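Local coordinates for protein putative pyridoxal phosphate-dependent transferase (Clostridium difficile, PDB 4DQ6) that binds pyridoxal-5'-phosphate and is a putative transferase of the class I and II aminotransferase family, at residues W92-L106 against S247-L261. Sequence-based numbering, arbitrary orientation.
Sequences WLIYSPGVIPAISLL and SSYVVLPDEKDYKLL. With PLP (pyridoxal-5'-phosphate), chain C.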
loop_
_atom_site.group_PDB
_atom_site.type_symbol
_atom_site.label_atom_id
_atom_site.label_comp_id
_atom_site.label_asym_id
_atom_site.label_seq_id
_atom_site.Cartn_x
_atom_site.Cartn_y
_atom_site.Cartn_z
ATOM N N TRP A 92 -11.073 5.452 16.802
ATOM C CA TRP A 92 -9.832 4.807 17.160
ATOM C C TRP A 92 -9.127 4.126 16.025
ATOM O O TRP A 92 -7.965 3.665 16.213
ATOM C CB TRP A 92 -10.057 3.798 18.225
ATOM C CG TRP A 92 -10.646 4.310 19.509
ATOM C CD1 TRP A 92 -10.788 5.615 19.903
ATOM C CD2 TRP A 92 -11.138 3.497 20.615
ATOM N NE1 TRP A 92 -11.322 5.685 21.168
ATOM C CE2 TRP A 92 -11.557 4.441 21.652
ATOM C CE3 TRP A 92 -11.215 2.132 20.872
ATOM C CZ2 TRP A 92 -12.096 3.990 22.884
ATOM C CZ3 TRP A 92 -11.746 1.708 22.111
ATOM C CH2 TRP A 92 -12.174 2.615 23.072
ATOM N N LEU A 93 -9.736 4.030 14.823
ATOM C CA LEU A 93 -9.225 3.185 13.772
ATOM C C LEU A 93 -8.351 3.926 12.799
ATOM O O LEU A 93 -8.738 4.974 12.304
ATOM C CB LEU A 93 -10.390 2.558 12.998
ATOM C CG LEU A 93 -11.213 1.512 13.725
ATOM C CD1 LEU A 93 -12.577 1.215 13.092
ATOM C CD2 LEU A 93 -10.366 0.262 13.911
ATOM N N ILE A 94 -7.179 3.324 12.510
ATOM C CA ILE A 94 -6.307 3.768 11.423
ATOM C C ILE A 94 -6.144 2.649 10.383
ATOM O O ILE A 94 -5.885 1.493 10.741
ATOM C CB ILE A 94 -4.912 4.236 11.927
ATOM C CG1 ILE A 94 -5.171 5.463 12.772
ATOM C CG2 ILE A 94 -3.940 4.497 10.774
ATOM C CD1 ILE A 94 -3.869 6.055 13.296
ATOM N N TYR A 95 -6.314 3.008 9.096
ATOM C CA TYR A 95 -6.055 2.096 7.968
ATOM C C TYR A 95 -4.559 1.818 7.847
ATOM O O TYR A 95 -3.753 2.758 7.909
ATOM C CB TYR A 95 -6.505 2.768 6.671
ATOM C CG TYR A 95 -5.940 2.125 5.427
ATOM C CD1 TYR A 95 -6.475 0.905 4.922
ATOM C CD2 TYR A 95 -4.865 2.673 4.751
ATOM C CE1 TYR A 95 -5.908 0.272 3.835
ATOM C CE2 TYR A 95 -4.290 2.022 3.663
ATOM C CZ TYR A 95 -4.811 0.842 3.201
ATOM O OH TYR A 95 -4.236 0.220 2.082
ATOM N N SER A 96 -4.189 0.588 7.512
ATOM C CA SER A 96 -2.839 0.257 7.102
ATOM C C SER A 96 -2.932 -0.793 5.982
ATOM O O SER A 96 -3.835 -1.657 6.056
ATOM C CB SER A 96 -2.054 -0.260 8.278
ATOM O OG SER A 96 -0.721 -0.636 7.904
ATOM N N PRO A 97 -2.001 -0.754 5.023
ATOM C CA PRO A 97 -2.068 -1.836 3.990
ATOM C C PRO A 97 -1.768 -3.203 4.581
ATOM O O PRO A 97 -2.018 -4.222 3.970
ATOM C CB PRO A 97 -1.063 -1.399 2.945
ATOM C CG PRO A 97 -0.212 -0.459 3.636
ATOM C CD PRO A 97 -1.001 0.259 4.682
ATOM N N GLY A 98 -1.115 -3.240 5.711
ATOM C CA GLY A 98 -0.754 -4.484 6.411
ATOM C C GLY A 98 -0.417 -4.301 7.873
ATOM O O GLY A 98 -0.107 -3.189 8.391
ATOM N N VAL A 99 -0.419 -5.419 8.579
ATOM C CA VAL A 99 -0.083 -5.398 9.991
ATOM C C VAL A 99 1.349 -5.022 10.197
ATOM O O VAL A 99 1.619 -4.183 11.061
ATOM C CB VAL A 99 -0.411 -6.757 10.632
ATOM C CG1 VAL A 99 0.180 -6.868 12.041
ATOM C CG2 VAL A 99 -1.941 -6.928 10.646
ATOM N N ILE A 100 2.281 -5.625 9.480
ATOM C CA ILE A 100 3.686 -5.330 9.778
ATOM C C ILE A 100 4.080 -3.884 9.443
ATOM O O ILE A 100 4.774 -3.219 10.207
ATOM C CB ILE A 100 4.607 -6.357 9.120
ATOM C CG1 ILE A 100 4.286 -7.731 9.712
ATOM C CG2 ILE A 100 6.075 -5.953 9.364
ATOM C CD1 ILE A 100 4.529 -7.888 11.200
ATOM N N PRO A 101 3.550 -3.282 8.362
ATOM C CA PRO A 101 3.795 -1.879 8.142
ATOM C C PRO A 101 3.384 -1.006 9.324
ATOM O O PRO A 101 4.105 -0.084 9.714
ATOM C CB PRO A 101 2.915 -1.568 6.945
ATOM C CG PRO A 101 2.826 -2.833 6.167
ATOM C CD PRO A 101 2.978 -3.939 7.175
ATOM N N ALA A 102 2.189 -1.261 9.877
ATOM C CA ALA A 102 1.704 -0.526 11.062
ATOM C C ALA A 102 2.659 -0.714 12.207
ATOM O O ALA A 102 3.014 0.267 12.889
ATOM C CB ALA A 102 0.247 -0.928 11.436
ATOM N N ILE A 103 3.021 -1.943 12.516
ATOM C CA ILE A 103 3.924 -2.224 13.639
ATOM C C ILE A 103 5.263 -1.534 13.452
ATOM O O ILE A 103 5.843 -0.979 14.400
ATOM C CB ILE A 103 4.043 -3.741 13.829
ATOM C CG1 ILE A 103 2.709 -4.302 14.287
ATOM C CG2 ILE A 103 5.142 -4.079 14.857
ATOM C CD1 ILE A 103 2.666 -5.764 14.603
ATOM N N SER A 104 5.749 -1.535 12.207
ATOM C CA SER A 104 7.035 -0.915 11.909
ATOM C C SER A 104 6.949 0.585 12.186
ATOM O O SER A 104 7.854 1.149 12.828
ATOM C CB SER A 104 7.405 -1.058 10.431
ATOM O OG SER A 104 8.698 -0.575 10.161
ATOM N N LEU A 105 5.891 1.270 11.775
ATOM C CA LEU A 105 5.752 2.710 12.022
ATOM C C LEU A 105 5.608 2.943 13.550
ATOM O O LEU A 105 6.182 3.899 14.079
ATOM C CB LEU A 105 4.613 3.343 11.250
ATOM C CG LEU A 105 4.814 3.392 9.764
ATOM C CD1 LEU A 105 3.591 4.095 9.174
ATOM C CD2 LEU A 105 6.037 4.001 9.187
ATOM N N LEU A 106 4.794 2.122 14.230
ATOM C CA LEU A 106 4.625 2.233 15.688
ATOM C C LEU A 106 5.967 2.155 16.393
ATOM O O LEU A 106 6.244 2.919 17.336
ATOM C CB LEU A 106 3.663 1.192 16.214
ATOM C CG LEU A 106 2.166 1.384 15.850
ATOM C CD1 LEU A 106 1.356 0.131 16.160
ATOM C CD2 LEU A 106 1.660 2.619 16.611
ATOM N N SER A 247 -5.546 -4.938 3.170
ATOM C CA SER A 247 -6.374 -4.144 4.069
ATOM C C SER A 247 -6.108 -4.584 5.459
ATOM O O SER A 247 -6.171 -5.772 5.757
ATOM C CB SER A 247 -7.842 -4.458 3.756
ATOM O OG SER A 247 -8.781 -3.886 4.689
ATOM N N SER A 248 -5.870 -3.636 6.384
ATOM C CA SER A 248 -5.788 -3.965 7.779
ATOM C C SER A 248 -6.122 -2.677 8.544
ATOM O O SER A 248 -6.301 -1.596 7.969
ATOM C CB SER A 248 -4.439 -4.494 8.148
ATOM O OG SER A 248 -3.494 -3.459 8.185
ATOM N N TYR A 249 -6.250 -2.795 9.852
ATOM C CA TYR A 249 -6.556 -1.648 10.690
ATOM C C TYR A 249 -5.841 -1.774 12.026
ATOM O O TYR A 249 -5.503 -2.877 12.448
ATOM C CB TYR A 249 -8.076 -1.432 10.837
ATOM C CG TYR A 249 -8.832 -2.637 11.327
ATOM C CD1 TYR A 249 -9.330 -3.559 10.391
ATOM C CD2 TYR A 249 -9.084 -2.889 12.695
ATOM C CE1 TYR A 249 -10.047 -4.663 10.761
ATOM C CE2 TYR A 249 -9.824 -4.026 13.064
ATOM C CZ TYR A 249 -10.266 -4.911 12.088
ATOM O OH TYR A 249 -10.984 -6.020 12.493
ATOM N N VAL A 250 -5.636 -0.622 12.668
ATOM C CA VAL A 250 -5.085 -0.518 13.969
ATOM C C VAL A 250 -6.105 0.165 14.844
ATOM O O VAL A 250 -6.729 1.167 14.445
ATOM C CB VAL A 250 -3.809 0.315 13.836
ATOM C CG1 VAL A 250 -3.009 0.204 15.143
ATOM C CG2 VAL A 250 -2.908 -0.135 12.705
ATOM N N VAL A 251 -6.170 -0.291 16.091
ATOM C CA VAL A 251 -7.129 0.246 17.049
ATOM C C VAL A 251 -6.273 0.974 18.096
ATOM O O VAL A 251 -5.513 0.304 18.877
ATOM C CB VAL A 251 -7.996 -0.811 17.743
ATOM C CG1 VAL A 251 -8.938 -0.120 18.712
ATOM C CG2 VAL A 251 -8.731 -1.655 16.692
ATOM N N LEU A 252 -6.415 2.300 18.193
ATOM C CA LEU A 252 -5.594 3.089 19.143
ATOM C C LEU A 252 -6.536 3.949 20.030
ATOM O O LEU A 252 -6.928 5.050 19.682
ATOM C CB LEU A 252 -4.586 3.921 18.380
ATOM C CG LEU A 252 -3.767 3.284 17.292
ATOM C CD1 LEU A 252 -4.379 3.577 15.907
ATOM C CD2 LEU A 252 -2.331 3.770 17.375
ATOM N N PRO A 253 -6.880 3.405 21.205
ATOM C CA PRO A 253 -7.780 4.115 22.138
ATOM C C PRO A 253 -7.168 5.357 22.769
ATOM O O PRO A 253 -7.907 6.194 23.266
ATOM C CB PRO A 253 -8.086 3.045 23.201
ATOM C CG PRO A 253 -7.836 1.747 22.513
ATOM C CD PRO A 253 -6.637 2.020 21.649
ATOM N N ASP A 254 -5.853 5.464 22.783
ATOM C CA ASP A 254 -5.187 6.657 23.319
ATOM C C ASP A 254 -4.950 7.647 22.183
ATOM O O ASP A 254 -4.268 7.355 21.204
ATOM C CB ASP A 254 -3.900 6.241 24.029
ATOM C CG ASP A 254 -3.178 7.414 24.665
ATOM O OD1 ASP A 254 -3.152 8.498 24.110
ATOM O OD2 ASP A 254 -2.619 7.261 25.760
ATOM N N GLU A 255 -5.542 8.827 22.282
ATOM C CA GLU A 255 -5.443 9.792 21.191
ATOM C C GLU A 255 -4.014 10.215 20.851
ATOM O O GLU A 255 -3.733 10.605 19.730
ATOM C CB GLU A 255 -6.317 11.023 21.403
ATOM C CG GLU A 255 -6.069 11.808 22.646
ATOM C CD GLU A 255 -7.334 12.570 23.008
ATOM O OE1 GLU A 255 -7.944 13.159 22.066
ATOM O OE2 GLU A 255 -7.718 12.567 24.209
ATOM N N LYS A 256 -3.110 10.154 21.813
ATOM C CA LYS A 256 -1.698 10.508 21.527
ATOM C C LYS A 256 -0.974 9.485 20.671
ATOM O O LYS A 256 -0.189 9.855 19.809
ATOM C CB LYS A 256 -0.893 10.694 22.791
ATOM C CG LYS A 256 -1.400 11.812 23.662
ATOM C CD LYS A 256 -0.564 11.896 24.922
ATOM C CE LYS A 256 0.872 12.340 24.645
ATOM N NZ LYS A 256 1.454 13.015 25.857
ATOM N N ASP A 257 -1.279 8.216 20.913
ATOM C CA ASP A 257 -0.858 7.125 20.002
ATOM C C ASP A 257 -1.488 7.231 18.625
ATOM O O ASP A 257 -0.794 7.039 17.596
ATOM C CB ASP A 257 -1.233 5.757 20.574
ATOM C CG ASP A 257 -0.509 5.406 21.839
ATOM O OD1 ASP A 257 0.613 5.951 22.174
ATOM O OD2 ASP A 257 -1.041 4.489 22.510
ATOM N N TYR A 258 -2.795 7.528 18.595
ATOM C CA TYR A 258 -3.451 7.703 17.322
ATOM C C TYR A 258 -2.707 8.746 16.498
ATOM O O TYR A 258 -2.420 8.564 15.305
ATOM C CB TYR A 258 -4.925 8.048 17.533
ATOM C CG TYR A 258 -5.695 8.213 16.290
ATOM C CD1 TYR A 258 -5.573 9.373 15.567
ATOM C CD2 TYR A 258 -6.563 7.225 15.837
ATOM C CE1 TYR A 258 -6.271 9.560 14.408
ATOM C CE2 TYR A 258 -7.235 7.405 14.656
ATOM C CZ TYR A 258 -7.078 8.573 13.960
ATOM O OH TYR A 258 -7.750 8.830 12.770
ATOM N N LYS A 259 -2.433 9.877 17.129
ATOM C CA LYS A 259 -1.837 10.975 16.403
ATOM C C LYS A 259 -0.473 10.600 15.882
ATOM O O LYS A 259 -0.114 10.960 14.794
ATOM C CB LYS A 259 -1.700 12.228 17.276
ATOM C CG LYS A 259 -0.955 13.343 16.566
ATOM C CD LYS A 259 -0.938 14.643 17.358
ATOM C CE LYS A 259 -0.885 15.831 16.411
ATOM N NZ LYS A 259 0.412 15.949 15.709
ATOM N N LEU A 260 0.297 9.891 16.692
ATOM C CA LEU A 260 1.632 9.535 16.277
ATOM C C LEU A 260 1.605 8.645 15.045
ATOM O O LEU A 260 2.380 8.829 14.133
ATOM C CB LEU A 260 2.321 8.747 17.372
ATOM C CG LEU A 260 3.049 9.463 18.497
ATOM C CD1 LEU A 260 3.658 8.353 19.315
ATOM C CD2 LEU A 260 4.123 10.398 17.975
ATOM N N LEU A 261 0.737 7.645 15.061
ATOM C CA LEU A 261 0.635 6.741 13.922
ATOM C C LEU A 261 0.048 7.432 12.710
ATOM O O LEU A 261 0.494 7.232 11.602
ATOM C CB LEU A 261 -0.175 5.493 14.259
ATOM C CG LEU A 261 -0.181 4.411 13.165
ATOM C CD1 LEU A 261 1.256 4.076 12.785
ATOM C CD2 LEU A 261 -0.879 3.162 13.669
HETATM N N1 PLP C . 0.748 -11.109 11.686
HETATM C C2 PLP C . 0.723 -12.474 11.837
HETATM C C2A PLP C . 0.847 -13.173 13.157
HETATM C C3 PLP C . 0.555 -13.341 10.693
HETATM O O3 PLP C . 0.554 -14.660 10.831
HETATM C C4 PLP C . 0.411 -12.741 9.376
HETATM C C4A PLP C . 0.289 -13.592 8.138
HETATM C C5 PLP C . 0.438 -11.289 9.301
HETATM C C6 PLP C . 0.619 -10.521 10.474
HETATM C C5A PLP C . 0.256 -10.658 7.956
HETATM O O4P PLP C . 0.855 -9.410 8.065
HETATM P P PLP C . 0.568 -8.386 6.844
HETATM O O1P PLP C . -0.809 -7.881 7.102
HETATM O O2P PLP C . 1.759 -7.371 7.064
HETATM O O3P PLP C . 0.614 -9.308 5.587
HETATM O O HOH W 1 -3.239 -6.565 4.203
#
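W92 lays one indole face on P253, whose CA sits 3.7 Å from the centroid of the five-membered ring, a CH-pi contact. With W92 CG anti to its carbonyl carbon (chi1 -59°), the indole is carried out over P253, and CE3 at its edge reaches V251 CG1. W92 O accepts from L252 N. L93 lies alongside Y249 and V251, and its CD2 touches Y249 CD2 and V251 CG2, on the sheet face covered by helix 70-84. I94 and V250 form a hydrogen-bonded antiparallel pair, each N donating to the other's O. I94 CD1 stands over the face of the Y258 ring, 3.9 Å from the centroid, and also meets L252 CD1 and L261 CB. S96 O is gripped from S248 by a 2.8 Å bond from OG, well above the carbonyl plane, and a weak one from N. S96 OG donates to G98 O at 2.7 Å and so ties the turn before the helix. The amides of V99 and I100 bind PLP O1P (2.9 Å) and O2P (3.0 Å) at the helix start. A102 CB presses tightly on V250 CG2 at 3.5 Å. L105 CB touches L261 CD1, and L106 CD2 meets L261 CD2. Strand 93-96 is an edge strand, within this chain, of the seven-stranded mixed sheet, antiparallel to 248-251. This is the large-domain sheet of fold-type I PLP enzymes, with the cofactor phosphate at the N-terminus of helix 99-110.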